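Local coordinates for protein fructosyl amine:oxygen oxidoreductase (Neosartorya fumigata, PDB 4WCT) that oxidatively deglycates fructosyl amines (Amadori products) with molecular oxygen, using a bound flavin-adenine dinucleotide as its redox cofactor, at residues A33-A41 and A382-M393; Q251-I262 and L352-T363. All blocks are in the same frame, centred on the assembly; numbering follows the deposited sequence.

Contact 1 (A33-A41 and A382-M393). With FAD (flavin-adenine dinucleotide), chain C.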
loop_
_atom_site.group_PDB
_atom_site.type_symbol
_atom_site.label_atom_id
_atom_site.label_comp_id
_atom_site.label_asym_id
_atom_site.label_seq_id
_atom_site.Cartn_x
_atom_site.Cartn_y
_atom_site.Cartn_z
ATOM N N ALA A 33 -2.949 -3.656 -13.191
ATOM C CA ALA A 33 -1.477 -3.569 -13.441
ATOM C C ALA A 33 -0.833 -2.595 -12.446
ATOM O O ALA A 33 -0.115 -1.652 -12.826
ATOM C CB ALA A 33 -1.219 -3.125 -14.864
ATOM N N GLY A 34 -1.152 -2.791 -11.170
ATOM C CA GLY A 34 -0.576 -1.980 -10.089
ATOM C C GLY A 34 0.533 -2.702 -9.360
ATOM O O GLY A 34 1.257 -3.535 -9.937
ATOM N N THR A 35 0.636 -2.421 -8.069
ATOM C CA THR A 35 1.695 -2.982 -7.220
ATOM C C THR A 35 1.725 -4.493 -7.306
ATOM O O THR A 35 2.755 -5.094 -7.674
ATOM C CB THR A 35 1.525 -2.580 -5.747
ATOM O OG1 THR A 35 1.250 -1.179 -5.631
ATOM C CG2 THR A 35 2.767 -2.945 -4.967
ATOM N N TRP A 36 0.571 -5.108 -7.053
ATOM C CA TRP A 36 0.482 -6.551 -6.977
ATOM C C TRP A 36 0.276 -7.236 -8.325
ATOM O O TRP A 36 0.845 -8.311 -8.574
ATOM C CB TRP A 36 -0.595 -6.983 -5.999
ATOM C CG TRP A 36 -0.341 -6.629 -4.547
ATOM C CD1 TRP A 36 0.729 -5.916 -4.025
ATOM C CD2 TRP A 36 -1.078 -7.117 -3.423
ATOM N NE1 TRP A 36 0.662 -5.910 -2.635
ATOM C CE2 TRP A 36 -0.406 -6.676 -2.250
ATOM C CE3 TRP A 36 -2.225 -7.925 -3.284
ATOM C CZ2 TRP A 36 -0.875 -6.968 -0.974
ATOM C CZ3 TRP A 36 -2.663 -8.235 -2.005
ATOM C CH2 TRP A 36 -1.984 -7.766 -0.872
ATOM N N GLY A 37 -0.394 -6.527 -9.237
ATOM C CA GLY A 37 -0.624 -7.016 -10.583
ATOM C C GLY A 37 0.637 -7.101 -11.394
ATOM O O GLY A 37 0.873 -8.113 -12.058
ATOM N N CYS A 38 1.507 -6.101 -11.292
ATOM C CA CYS A 38 2.764 -6.157 -12.020
ATOM C C CYS A 38 3.674 -7.199 -11.412
ATOM O O CYS A 38 4.377 -7.887 -12.150
ATOM C CB CYS A 38 3.445 -4.787 -12.092
ATOM S SG CYS A 38 2.610 -3.583 -13.147
ATOM N N SER A 39 3.679 -7.324 -10.082
ATOM C CA SER A 39 4.485 -8.359 -9.449
ATOM C C SER A 39 4.013 -9.727 -9.913
ATOM O O SER A 39 4.823 -10.612 -10.210
ATOM C CB SER A 39 4.428 -8.262 -7.924
ATOM O OG SER A 39 5.272 -9.213 -7.276
ATOM N N THR A 40 2.694 -9.934 -9.902
ATOM C CA THR A 40 2.112 -11.204 -10.329
ATOM C C THR A 40 2.465 -11.513 -11.793
ATOM O O THR A 40 2.938 -12.615 -12.100
ATOM C CB THR A 40 0.593 -11.177 -10.143
ATOM O OG1 THR A 40 0.273 -11.019 -8.755
ATOM C CG2 THR A 40 -0.036 -12.451 -10.671
ATOM N N ALA A 41 2.403 -10.511 -12.658
ATOM C CA ALA A 41 2.692 -10.725 -14.081
ATOM C C ALA A 41 4.150 -11.185 -14.226
ATOM O O ALA A 41 4.460 -12.119 -14.977
ATOM C CB ALA A 41 2.462 -9.448 -14.853
ATOM N N ALA A 382 -6.551 -11.237 -5.084
ATOM C CA ALA A 382 -5.304 -10.816 -4.456
ATOM C C ALA A 382 -5.423 -9.326 -4.151
ATOM O O ALA A 382 -5.118 -8.469 -4.975
ATOM C CB ALA A 382 -4.104 -11.116 -5.358
ATOM N N VAL A 383 -6.010 -9.079 -2.986
ATOM C CA VAL A 383 -6.491 -7.768 -2.583
ATOM C C VAL A 383 -6.225 -7.570 -1.091
ATOM O O VAL A 383 -5.656 -8.441 -0.403
ATOM C CB VAL A 383 -7.993 -7.608 -2.896
ATOM C CG1 VAL A 383 -8.257 -7.688 -4.400
ATOM C CG2 VAL A 383 -8.823 -8.625 -2.155
ATOM N N GLY A 384 -6.559 -6.385 -0.596
ATOM C CA GLY A 384 -6.543 -6.150 0.839
ATOM C C GLY A 384 -5.149 -5.777 1.336
ATOM O O GLY A 384 -4.738 -6.155 2.438
ATOM N N GLY A 385 -4.447 -4.958 0.564
ATOM C CA GLY A 385 -3.140 -4.439 0.998
ATOM C C GLY A 385 -3.106 -3.828 2.390
ATOM O O GLY A 385 -2.099 -3.909 3.076
ATOM N N SER A 386 -4.215 -3.228 2.809
ATOM C CA SER A 386 -4.418 -2.881 4.228
ATOM C C SER A 386 -3.300 -1.956 4.756
ATOM O O SER A 386 -2.982 -1.988 5.942
ATOM C CB SER A 386 -4.512 -4.135 5.085
ATOM O OG SER A 386 -5.667 -4.895 4.773
ATOM N N GLY A 387 -2.736 -1.155 3.863
ATOM C CA GLY A 387 -1.756 -0.152 4.217
ATOM C C GLY A 387 -0.334 -0.651 4.275
ATOM O O GLY A 387 0.557 0.095 4.671
ATOM N N ASN A 388 -0.095 -1.910 3.925
ATOM C CA ASN A 388 1.302 -2.406 3.930
ATOM C C ASN A 388 1.568 -3.379 2.793
ATOM O O ASN A 388 2.461 -4.247 2.854
ATOM C CB ASN A 388 1.698 -3.026 5.270
ATOM C CG ASN A 388 0.619 -3.896 5.855
ATOM O OD1 ASN A 388 0.127 -4.815 5.204
ATOM N ND2 ASN A 388 0.285 -3.652 7.126
ATOM N N GLY A 389 0.941 -3.093 1.679
ATOM C CA GLY A 389 1.134 -3.873 0.471
ATOM C C GLY A 389 2.331 -3.506 -0.395
ATOM O O GLY A 389 2.681 -4.283 -1.278
ATOM N N ALA A 390 2.769 -2.255 -0.352
ATOM C CA ALA A 390 3.751 -1.777 -1.313
ATOM C C ALA A 390 5.123 -2.397 -1.067
ATOM O O ALA A 390 5.829 -2.802 -2.020
ATOM C CB ALA A 390 3.853 -0.249 -1.305
ATOM N N MET A 391 5.485 -2.559 0.196
ATOM C CA MET A 391 6.754 -3.182 0.544
ATOM C C MET A 391 6.826 -4.657 0.146
ATOM O O MET A 391 7.930 -5.225 0.046
ATOM C CB MET A 391 7.074 -3.015 2.028
ATOM C CG MET A 391 6.225 -3.875 2.925
ATOM S SD MET A 391 6.555 -3.696 4.690
ATOM C CE MET A 391 5.759 -2.141 5.043
ATOM N N GLN A 392 5.684 -5.249 -0.171
ATOM C CA GLN A 392 5.605 -6.634 -0.599
ATOM C C GLN A 392 5.896 -6.805 -2.107
ATOM O O GLN A 392 5.927 -7.939 -2.581
ATOM C CB GLN A 392 4.187 -7.201 -0.355
ATOM C CG GLN A 392 3.568 -6.894 1.019
ATOM C CD GLN A 392 4.414 -7.367 2.195
ATOM O OE1 GLN A 392 5.213 -8.309 2.073
ATOM N NE2 GLN A 392 4.231 -6.716 3.355
ATOM N N MET A 393 6.112 -5.709 -2.832
ATOM C CA MET A 393 6.150 -5.735 -4.298
ATOM C C MET A 393 7.015 -6.841 -4.903
ATOM O O MET A 393 6.606 -7.453 -5.880
ATOM C CB MET A 393 6.571 -4.393 -4.878
ATOM C CG MET A 393 6.248 -4.257 -6.357
ATOM S SD MET A 393 6.985 -2.792 -7.110
ATOM C CE MET A 393 6.133 -1.521 -6.192
HETATM P PA FAD C . -2.620 -0.574 -6.492
HETATM O O1A FAD C . -1.128 -0.426 -6.427
HETATM O O2A FAD C . -3.517 0.570 -6.138
HETATM O O5B FAD C . -2.946 -1.060 -7.951
HETATM C C5B FAD C . -4.308 -1.291 -8.339
HETATM C C4B FAD C . -4.379 -1.213 -9.860
HETATM O O4B FAD C . -5.700 -1.664 -10.300
HETATM C C3B FAD C . -4.173 0.188 -10.426
HETATM O O3B FAD C . -3.112 0.233 -11.394
HETATM C C2B FAD C . -5.524 0.523 -11.066
HETATM O O2B FAD C . -5.474 1.420 -12.173
HETATM C C1B FAD C . -6.069 -0.867 -11.399
HETATM N N9A FAD C . -7.543 -0.867 -11.524
HETATM C C8A FAD C . -8.433 -0.159 -10.805
HETATM N N7A FAD C . -9.689 -0.377 -11.258
HETATM C C5A FAD C . -9.578 -1.317 -12.232
HETATM C C6A FAD C . -10.507 -1.945 -13.163
HETATM N N6A FAD C . -11.823 -1.679 -13.103
HETATM N N1A FAD C . -9.980 -2.772 -14.090
HETATM C C2A FAD C . -8.677 -3.076 -14.165
HETATM N N3A FAD C . -7.766 -2.499 -13.363
HETATM C C4A FAD C . -8.176 -1.628 -12.410
HETATM N N1 FAD C . 2.429 0.222 1.888
HETATM C C2 FAD C . 3.682 -0.092 2.372
HETATM O O2 FAD C . 4.055 -1.258 2.263
HETATM N N3 FAD C . 4.509 0.849 2.835
HETATM C C4 FAD C . 4.116 2.131 2.991
HETATM O O4 FAD C . 4.857 3.050 3.438
HETATM C C4X FAD C . 2.798 2.528 2.527
HETATM N N5 FAD C . 2.373 3.814 2.645
HETATM C C5X FAD C . 1.238 4.187 1.976
HETATM C C6 FAD C . 0.881 5.527 1.865
HETATM C C7 FAD C . -0.320 5.877 1.279
HETATM C C7M FAD C . -0.644 7.318 1.109
HETATM C C8 FAD C . -1.180 4.828 0.715
HETATM C C8M FAD C . -2.460 5.141 0.031
HETATM C C9 FAD C . -0.789 3.513 0.725
HETATM C C9A FAD C . 0.365 3.143 1.384
HETATM N N10 FAD C . 0.720 1.794 1.481
HETATM C C10 FAD C . 1.990 1.478 1.967
HETATM C "C1'" FAD C . -0.090 0.682 1.004
HETATM C "C2'" FAD C . 0.289 0.228 -0.397
HETATM O "O2'" FAD C . 0.382 1.394 -1.202
HETATM C "C3'" FAD C . -0.806 -0.713 -0.917
HETATM O "O3'" FAD C . -1.121 -1.697 0.080
HETATM C "C4'" FAD C . -0.394 -1.397 -2.224
HETATM O "O4'" FAD C . 0.199 -0.437 -3.097
HETATM C "C5'" FAD C . -1.652 -1.958 -2.874
HETATM O "O5'" FAD C . -1.279 -2.641 -4.070
HETATM P P FAD C . -2.423 -3.136 -5.085
HETATM O O1P FAD C . -1.733 -3.773 -6.270
HETATM O O2P FAD C . -3.430 -3.907 -4.267
HETATM O O3P FAD C . -3.109 -1.763 -5.555
#
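The turn and helix of what is probably a Rossmann-type GxGxxG motif (Gly32, Gly34, Gly37) here meet the loop that wraps the ribityl chain and flavin of FAD. Across the contact Trp36 lays its indole along residues 382-389: NE1 gives a nearly straight hydrogen bond (164°) to Gly389 O at 2.9 Å, an acceptor almost in the ring plane, while CE3 at the far edge lies 3.4 Å from Ala382 O. With CG anti to the carbonyl carbon (chi1 -66°), one ring face lies against oxygens of the flavin-side phosphate (O2P, O5'). Thr35 N and Trp36 N donate to FAD O1A and O1P, so the helix N-terminus, capped at Gly34, faces the pyrophosphate, and the helix dipole probably favours its charge. Thr35 uses both branches of its side chain: OG1 donates to FAD O1A and accepts from FAD O4', whereas CG2 touches Met393 CE and Gly389 O, 3.9 Å from each. On the other segment, Met391 N binds FAD O2 at 2.8 Å, a straight bond (164°) that would probably stabilise negative charge on the reduced flavin. One helical turn beyond Thr35, Ser39 OG reaches Met393 O at 2.6 Å.

Contact 2 (Q251-I262 and L352-T363). With FAD (flavin-adenine dinucleotide), chain C.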
loop_
_atom_site.group_PDB
_atom_site.type_symbol
_atom_site.label_atom_id
_atom_site.label_comp_id
_atom_site.label_asym_id
_atom_site.label_seq_id
_atom_site.Cartn_x
_atom_site.Cartn_y
_atom_site.Cartn_z
ATOM N N GLN A 251 -15.499 -7.717 3.031
ATOM C CA GLN A 251 -14.141 -7.992 3.420
ATOM C C GLN A 251 -13.184 -6.863 3.047
ATOM O O GLN A 251 -12.090 -6.770 3.614
ATOM C CB GLN A 251 -13.629 -9.305 2.826
ATOM C CG GLN A 251 -14.343 -10.538 3.356
ATOM C CD GLN A 251 -13.835 -11.790 2.687
ATOM O OE1 GLN A 251 -12.847 -12.395 3.117
ATOM N NE2 GLN A 251 -14.390 -12.078 1.546
ATOM N N LEU A 252 -13.596 -5.975 2.157
ATOM C CA LEU A 252 -12.769 -4.818 1.791
ATOM C C LEU A 252 -13.422 -3.525 2.208
ATOM O O LEU A 252 -14.580 -3.262 1.878
ATOM C CB LEU A 252 -12.476 -4.809 0.289
ATOM C CG LEU A 252 -11.668 -5.977 -0.288
ATOM C CD1 LEU A 252 -11.482 -5.747 -1.801
ATOM C CD2 LEU A 252 -10.304 -6.173 0.386
ATOM N N ARG A 253 -12.609 -2.616 2.764
ATOM C CA ARG A 253 -13.018 -1.239 2.963
ATOM C C ARG A 253 -12.091 -0.332 2.185
ATOM O O ARG A 253 -10.984 -0.085 2.625
ATOM C CB ARG A 253 -12.976 -0.854 4.439
ATOM C CG ARG A 253 -13.466 0.538 4.682
ATOM C CD ARG A 253 -13.308 1.011 6.124
ATOM N NE ARG A 253 -11.904 1.182 6.475
ATOM C CZ ARG A 253 -11.470 1.398 7.711
ATOM N NH1 ARG A 253 -12.346 1.559 8.716
ATOM N NH2 ARG A 253 -10.166 1.434 7.936
ATOM N N PRO A 254 -12.551 0.193 1.039
ATOM C CA PRO A 254 -11.710 1.162 0.358
ATOM C C PRO A 254 -11.521 2.411 1.216
ATOM O O PRO A 254 -12.492 3.003 1.668
ATOM C CB PRO A 254 -12.484 1.480 -0.924
ATOM C CG PRO A 254 -13.308 0.248 -1.171
ATOM C CD PRO A 254 -13.691 -0.232 0.206
ATOM N N THR A 255 -10.273 2.809 1.408
ATOM C CA THR A 255 -9.915 3.846 2.378
ATOM C C THR A 255 -8.734 4.633 1.822
ATOM O O THR A 255 -7.872 4.053 1.164
ATOM C CB THR A 255 -9.534 3.227 3.752
ATOM O OG1 THR A 255 -10.467 2.219 4.132
ATOM C CG2 THR A 255 -9.438 4.266 4.858
ATOM N N ALA A 256 -8.758 5.955 2.031
ATOM C CA ALA A 256 -7.752 6.862 1.472
ATOM C C ALA A 256 -6.885 7.525 2.516
ATOM O O ALA A 256 -7.361 7.955 3.572
ATOM C CB ALA A 256 -8.403 7.915 0.617
ATOM N N TRP A 257 -5.602 7.658 2.168
ATOM C CA TRP A 257 -4.690 8.505 2.875
ATOM C C TRP A 257 -4.135 9.602 1.995
ATOM O O TRP A 257 -4.535 9.732 0.835
ATOM C CB TRP A 257 -3.599 7.612 3.440
ATOM C CG TRP A 257 -4.136 6.837 4.593
ATOM C CD1 TRP A 257 -4.175 7.245 5.905
ATOM C CD2 TRP A 257 -4.832 5.593 4.536
ATOM N NE1 TRP A 257 -4.860 6.329 6.665
ATOM C CE2 TRP A 257 -5.276 5.298 5.856
ATOM C CE3 TRP A 257 -5.044 4.649 3.533
ATOM C CZ2 TRP A 257 -6.014 4.139 6.155
ATOM C CZ3 TRP A 257 -5.822 3.519 3.825
ATOM C CH2 TRP A 257 -6.301 3.282 5.130
ATOM N N THR A 258 -3.413 10.525 2.619
ATOM C CA THR A 258 -3.123 11.818 2.037
ATOM C C THR A 258 -1.610 12.065 2.044
ATOM O O THR A 258 -0.904 11.680 2.992
ATOM C CB THR A 258 -3.826 12.934 2.853
ATOM O OG1 THR A 258 -3.731 12.618 4.253
ATOM C CG2 THR A 258 -5.287 13.006 2.455
ATOM N N LEU A 259 -1.101 12.638 0.963
ATOM C CA LEU A 259 0.323 12.894 0.824
ATOM C C LEU A 259 0.533 14.227 0.149
ATOM O O LEU A 259 -0.272 14.656 -0.658
ATOM C CB LEU A 259 1.018 11.775 0.055
ATOM C CG LEU A 259 0.722 11.635 -1.439
ATOM C CD1 LEU A 259 1.622 12.500 -2.313
ATOM C CD2 LEU A 259 0.860 10.179 -1.876
ATOM N N CYS A 260 1.624 14.890 0.488
ATOM C CA CYS A 260 1.964 16.135 -0.178
ATOM C C CYS A 260 3.471 16.218 -0.302
ATOM O O CYS A 260 4.199 15.515 0.394
ATOM C CB CYS A 260 1.381 17.358 0.544
ATOM S SG CYS A 260 1.904 17.641 2.248
ATOM N N HIS A 261 3.923 17.068 -1.212
ATOM C CA HIS A 261 5.324 17.224 -1.537
ATOM C C HIS A 261 5.719 18.671 -1.345
ATOM O O HIS A 261 4.947 19.560 -1.685
ATOM C CB HIS A 261 5.617 16.895 -2.997
ATOM C CG HIS A 261 5.476 15.454 -3.387
ATOM N ND1 HIS A 261 5.879 15.001 -4.625
ATOM C CD2 HIS A 261 4.909 14.390 -2.768
ATOM C CE1 HIS A 261 5.542 13.734 -4.761
ATOM N NE2 HIS A 261 5.028 13.322 -3.617
ATOM N N ILE A 262 6.955 18.888 -0.911
ATOM C CA ILE A 262 7.631 20.192 -0.885
ATOM C C ILE A 262 8.843 20.098 -1.814
ATOM O O ILE A 262 9.598 19.105 -1.749
ATOM C CB ILE A 262 8.144 20.533 0.546
ATOM C CG1 ILE A 262 6.972 20.729 1.495
ATOM C CG2 ILE A 262 9.015 21.781 0.514
ATOM C CD1 ILE A 262 7.362 20.961 2.933
ATOM N N LEU A 352 3.317 23.817 -1.009
ATOM C CA LEU A 352 3.237 22.464 -1.520
ATOM C C LEU A 352 3.411 22.513 -3.024
ATOM O O LEU A 352 2.821 23.356 -3.704
ATOM C CB LEU A 352 1.896 21.820 -1.177
ATOM C CG LEU A 352 1.536 21.724 0.292
ATOM C CD1 LEU A 352 0.219 20.953 0.403
ATOM C CD2 LEU A 352 2.661 21.079 1.115
ATOM N N SER A 353 4.165 21.552 -3.552
ATOM C CA SER A 353 4.367 21.443 -4.977
ATOM C C SER A 353 3.472 20.424 -5.643
ATOM O O SER A 353 3.349 20.381 -6.899
ATOM C CB SER A 353 5.828 21.158 -5.260
ATOM O OG SER A 353 6.219 19.905 -4.761
ATOM N N PHE A 354 2.935 19.517 -4.823
ATOM C CA PHE A 354 2.089 18.396 -5.289
ATOM C C PHE A 354 1.339 17.867 -4.084
ATOM O O PHE A 354 1.868 17.887 -2.980
ATOM C CB PHE A 354 2.930 17.284 -5.867
ATOM C CG PHE A 354 2.126 16.124 -6.407
ATOM C CD1 PHE A 354 1.346 16.272 -7.541
ATOM C CD2 PHE A 354 2.138 14.898 -5.759
ATOM C CE1 PHE A 354 0.590 15.199 -8.029
ATOM C CE2 PHE A 354 1.361 13.851 -6.209
ATOM C CZ PHE A 354 0.589 13.996 -7.341
ATOM N N ALA A 355 0.141 17.328 -4.305
ATOM C CA ALA A 355 -0.538 16.587 -3.264
ATOM C C ALA A 355 -1.583 15.672 -3.902
ATOM O O ALA A 355 -2.107 15.979 -4.987
ATOM C CB ALA A 355 -1.203 17.535 -2.267
ATOM N N ARG A 356 -1.862 14.538 -3.265
ATOM C CA ARG A 356 -2.932 13.686 -3.736
ATOM C C ARG A 356 -3.521 12.840 -2.623
ATOM O O ARG A 356 -2.839 12.493 -1.620
ATOM C CB ARG A 356 -2.499 12.801 -4.922
ATOM C CG ARG A 356 -1.738 11.531 -4.610
ATOM C CD ARG A 356 -1.411 10.811 -5.897
ATOM N NE ARG A 356 -0.759 9.504 -5.725
ATOM C CZ ARG A 356 -1.388 8.323 -5.733
ATOM N NH1 ARG A 356 -2.706 8.216 -5.706
ATOM N NH2 ARG A 356 -0.671 7.228 -5.797
ATOM N N ILE A 357 -4.727 12.352 -2.891
ATOM C CA ILE A 357 -5.266 11.247 -2.143
ATOM C C ILE A 357 -4.847 9.920 -2.794
ATOM O O ILE A 357 -4.605 9.858 -3.992
ATOM C CB ILE A 357 -6.776 11.346 -1.945
ATOM C CG1 ILE A 357 -7.551 11.232 -3.258
ATOM C CG2 ILE A 357 -7.089 12.653 -1.197
ATOM C CD1 ILE A 357 -9.055 11.301 -3.089
ATOM N N CYS A 358 -4.762 8.882 -1.972
ATOM C CA CYS A 358 -4.202 7.597 -2.387
ATOM C C CYS A 358 -5.069 6.525 -1.724
ATOM O O CYS A 358 -5.257 6.557 -0.498
ATOM C CB CYS A 358 -2.748 7.558 -1.890
ATOM S SG CYS A 358 -1.878 5.988 -1.944
ATOM N N TRP A 359 -5.538 5.544 -2.493
ATOM C CA TRP A 359 -6.499 4.584 -2.004
ATOM C C TRP A 359 -5.891 3.207 -1.827
ATOM O O TRP A 359 -5.226 2.689 -2.739
ATOM C CB TRP A 359 -7.669 4.466 -2.988
ATOM C CG TRP A 359 -8.518 5.713 -2.984
ATOM C CD1 TRP A 359 -8.365 6.828 -3.759
ATOM C CD2 TRP A 359 -9.671 5.950 -2.162
ATOM N NE1 TRP A 359 -9.346 7.730 -3.480
ATOM C CE2 TRP A 359 -10.189 7.219 -2.529
ATOM C CE3 TRP A 359 -10.364 5.184 -1.243
ATOM C CZ2 TRP A 359 -11.329 7.771 -1.928
ATOM C CZ3 TRP A 359 -11.493 5.736 -0.635
ATOM C CH2 TRP A 359 -11.950 7.017 -0.964
ATOM N N ASP A 360 -6.247 2.577 -0.724
ATOM C CA ASP A 360 -6.005 1.136 -0.526
ATOM C C ASP A 360 -7.320 0.519 -0.047
ATOM O O ASP A 360 -8.363 1.193 -0.021
ATOM C CB ASP A 360 -4.928 0.944 0.518
ATOM C CG ASP A 360 -4.158 -0.390 0.387
ATOM O OD1 ASP A 360 -4.596 -1.335 -0.330
ATOM O OD2 ASP A 360 -3.180 -0.578 1.186
ATOM N N ALA A 361 -7.279 -0.761 0.298
ATOM C CA ALA A 361 -8.418 -1.369 0.977
ATOM C C ALA A 361 -7.994 -2.224 2.159
ATOM O O ALA A 361 -7.041 -3.008 2.058
ATOM C CB ALA A 361 -9.256 -2.177 -0.023
ATOM N N ASP A 362 -8.687 -2.029 3.286
ATOM C CA ASP A 362 -8.452 -2.741 4.521
ATOM C C ASP A 362 -9.396 -3.945 4.629
ATOM O O ASP A 362 -10.610 -3.829 4.398
ATOM C CB ASP A 362 -8.705 -1.855 5.733
ATOM C CG ASP A 362 -7.656 -0.791 5.931
ATOM O OD1 ASP A 362 -6.440 -1.066 5.745
ATOM O OD2 ASP A 362 -8.067 0.309 6.366
ATOM N N THR A 363 -8.817 -5.085 4.981
ATOM C CA THR A 363 -9.586 -6.229 5.467
ATOM C C THR A 363 -9.951 -5.995 6.937
ATOM O O THR A 363 -9.413 -5.096 7.589
ATOM C CB THR A 363 -8.753 -7.486 5.310
ATOM O OG1 THR A 363 -7.546 -7.327 6.055
ATOM C CG2 THR A 363 -8.475 -7.742 3.814
HETATM P PA FAD C . -2.620 -0.574 -6.492
HETATM O O1A FAD C . -1.128 -0.426 -6.427
HETATM O O2A FAD C . -3.517 0.570 -6.138
HETATM O O5B FAD C . -2.946 -1.060 -7.951
HETATM C C5B FAD C . -4.308 -1.291 -8.339
HETATM C C4B FAD C . -4.379 -1.213 -9.860
HETATM O O4B FAD C . -5.700 -1.664 -10.300
HETATM C C3B FAD C . -4.173 0.188 -10.426
HETATM O O3B FAD C . -3.112 0.233 -11.394
HETATM C C2B FAD C . -5.524 0.523 -11.066
HETATM O O2B FAD C . -5.474 1.420 -12.173
HETATM C C1B FAD C . -6.069 -0.867 -11.399
HETATM N N9A FAD C . -7.543 -0.867 -11.524
HETATM C C8A FAD C . -8.433 -0.159 -10.805
HETATM N N7A FAD C . -9.689 -0.377 -11.258
HETATM C C5A FAD C . -9.578 -1.317 -12.232
HETATM C C6A FAD C . -10.507 -1.945 -13.163
HETATM N N6A FAD C . -11.823 -1.679 -13.103
HETATM N N1A FAD C . -9.980 -2.772 -14.090
HETATM C C2A FAD C . -8.677 -3.076 -14.165
HETATM N N3A FAD C . -7.766 -2.499 -13.363
HETATM C C4A FAD C . -8.176 -1.628 -12.410
HETATM N N1 FAD C . 2.429 0.222 1.888
HETATM C C2 FAD C . 3.682 -0.092 2.372
HETATM O O2 FAD C . 4.055 -1.258 2.263
HETATM N N3 FAD C . 4.509 0.849 2.835
HETATM C C4 FAD C . 4.116 2.131 2.991
HETATM O O4 FAD C . 4.857 3.050 3.438
HETATM C C4X FAD C . 2.798 2.528 2.527
HETATM N N5 FAD C . 2.373 3.814 2.645
HETATM C C5X FAD C . 1.238 4.187 1.976
HETATM C C6 FAD C . 0.881 5.527 1.865
HETATM C C7 FAD C . -0.320 5.877 1.279
HETATM C C7M FAD C . -0.644 7.318 1.109
HETATM C C8 FAD C . -1.180 4.828 0.715
HETATM C C8M FAD C . -2.460 5.141 0.031
HETATM C C9 FAD C . -0.789 3.513 0.725
HETATM C C9A FAD C . 0.365 3.143 1.384
HETATM N N10 FAD C . 0.720 1.794 1.481
HETATM C C10 FAD C . 1.990 1.478 1.967
HETATM C "C1'" FAD C . -0.090 0.682 1.004
HETATM C "C2'" FAD C . 0.289 0.228 -0.397
HETATM O "O2'" FAD C . 0.382 1.394 -1.202
HETATM C "C3'" FAD C . -0.806 -0.713 -0.917
HETATM O "O3'" FAD C . -1.121 -1.697 0.080
HETATM C "C4'" FAD C . -0.394 -1.397 -2.224
HETATM O "O4'" FAD C . 0.199 -0.437 -3.097
HETATM C "C5'" FAD C . -1.652 -1.958 -2.874
HETATM O "O5'" FAD C . -1.279 -2.641 -4.070
HETATM P P FAD C . -2.423 -3.136 -5.085
HETATM O O1P FAD C . -1.733 -3.773 -6.270
HETATM O O2P FAD C . -3.430 -3.907 -4.267
HETATM O O3P FAD C . -3.109 -1.763 -5.555
#
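Ala256 sets its CB over the centre of the six-membered ring of Trp359, 3.6 Å from the centroid and 9° off the normal, a CH-pi contact on the face of the sheet that also carries Pro254 and Ala361. The edge of the same indole comes near Pro254 O, and its NE1 is held by Phe323 O.

On the other face, Arg253 and Asp362 run side by side. Arg253 NH2 meets Asp362 OD2 at 2.9 Å on the anti side of the carboxylate, a salt bridge made with the two planes 63° apart; NH1 is held by Ala430 O and Trp428 O. Thr255 OG1 braces the arginine by accepting from NE and donating to Arg253 O, and Arg434 is a second cationic partner of Asp362. The ring edge of Trp257 points at this carboxylate too, with CH2 3.7 Å from OD2. Farther along, Phe354 turns its edge to the face of His261, centroids 5.1 Å apart.

FAD lies beside this face. Asp360 OD2 accepts from FAD O3' at 2.6 Å, with a weak bond from Ala361 N at OD1. Cys358 SG stands 2.2 Å from FAD C8M, too short for a non-bonded approach yet long for a C-S bond; a thioether, doubtful on distance alone, would be consistent with the 8-methyl cysteinyl flavin of monomeric sarcosine oxidase.

Two hydrogen-bonded antiparallel pairs place these side chains: Thr255 N to Asp360 O and Trp257 N to Cys358 O are both 2.9 Å, and Asp360 N and Cys358 N return the bonds. The strand axes run at 141°, strongly twisted. Strand 295-310 borders 253-263, giving an antiparallel part of a mixed sheet consistent with the substrate-side sheet of FAD-dependent oxidoreductases of the sarcosine oxidase and D-amino acid oxidase type.

In the fold
Both contacts grip the same FAD, from different parts of the fold: contact 1 holds the pyrophosphate and the pyrimidine end of the flavin, contact 2 the ribityl hydroxyl O3' and the dimethylbenzene end. Their centres lie about 15 Å apart, and the segments of contact 2 fall within the chain loop that contact 1 closes. They meet directly where residues 382-393 pass the end of strand 354-362: Gly387 N lies 2.8 Å from Asp360 OD2 and Ser386 N 2.9 Å from Ala361 O, both probable hydrogen bonds. FAD O3' is shared as well, with Gly389 N adding a weak bond, so the sheet that holds strand 379-383 and the one that holds strands 253-263 and 352-362 come together at the ribityl chain.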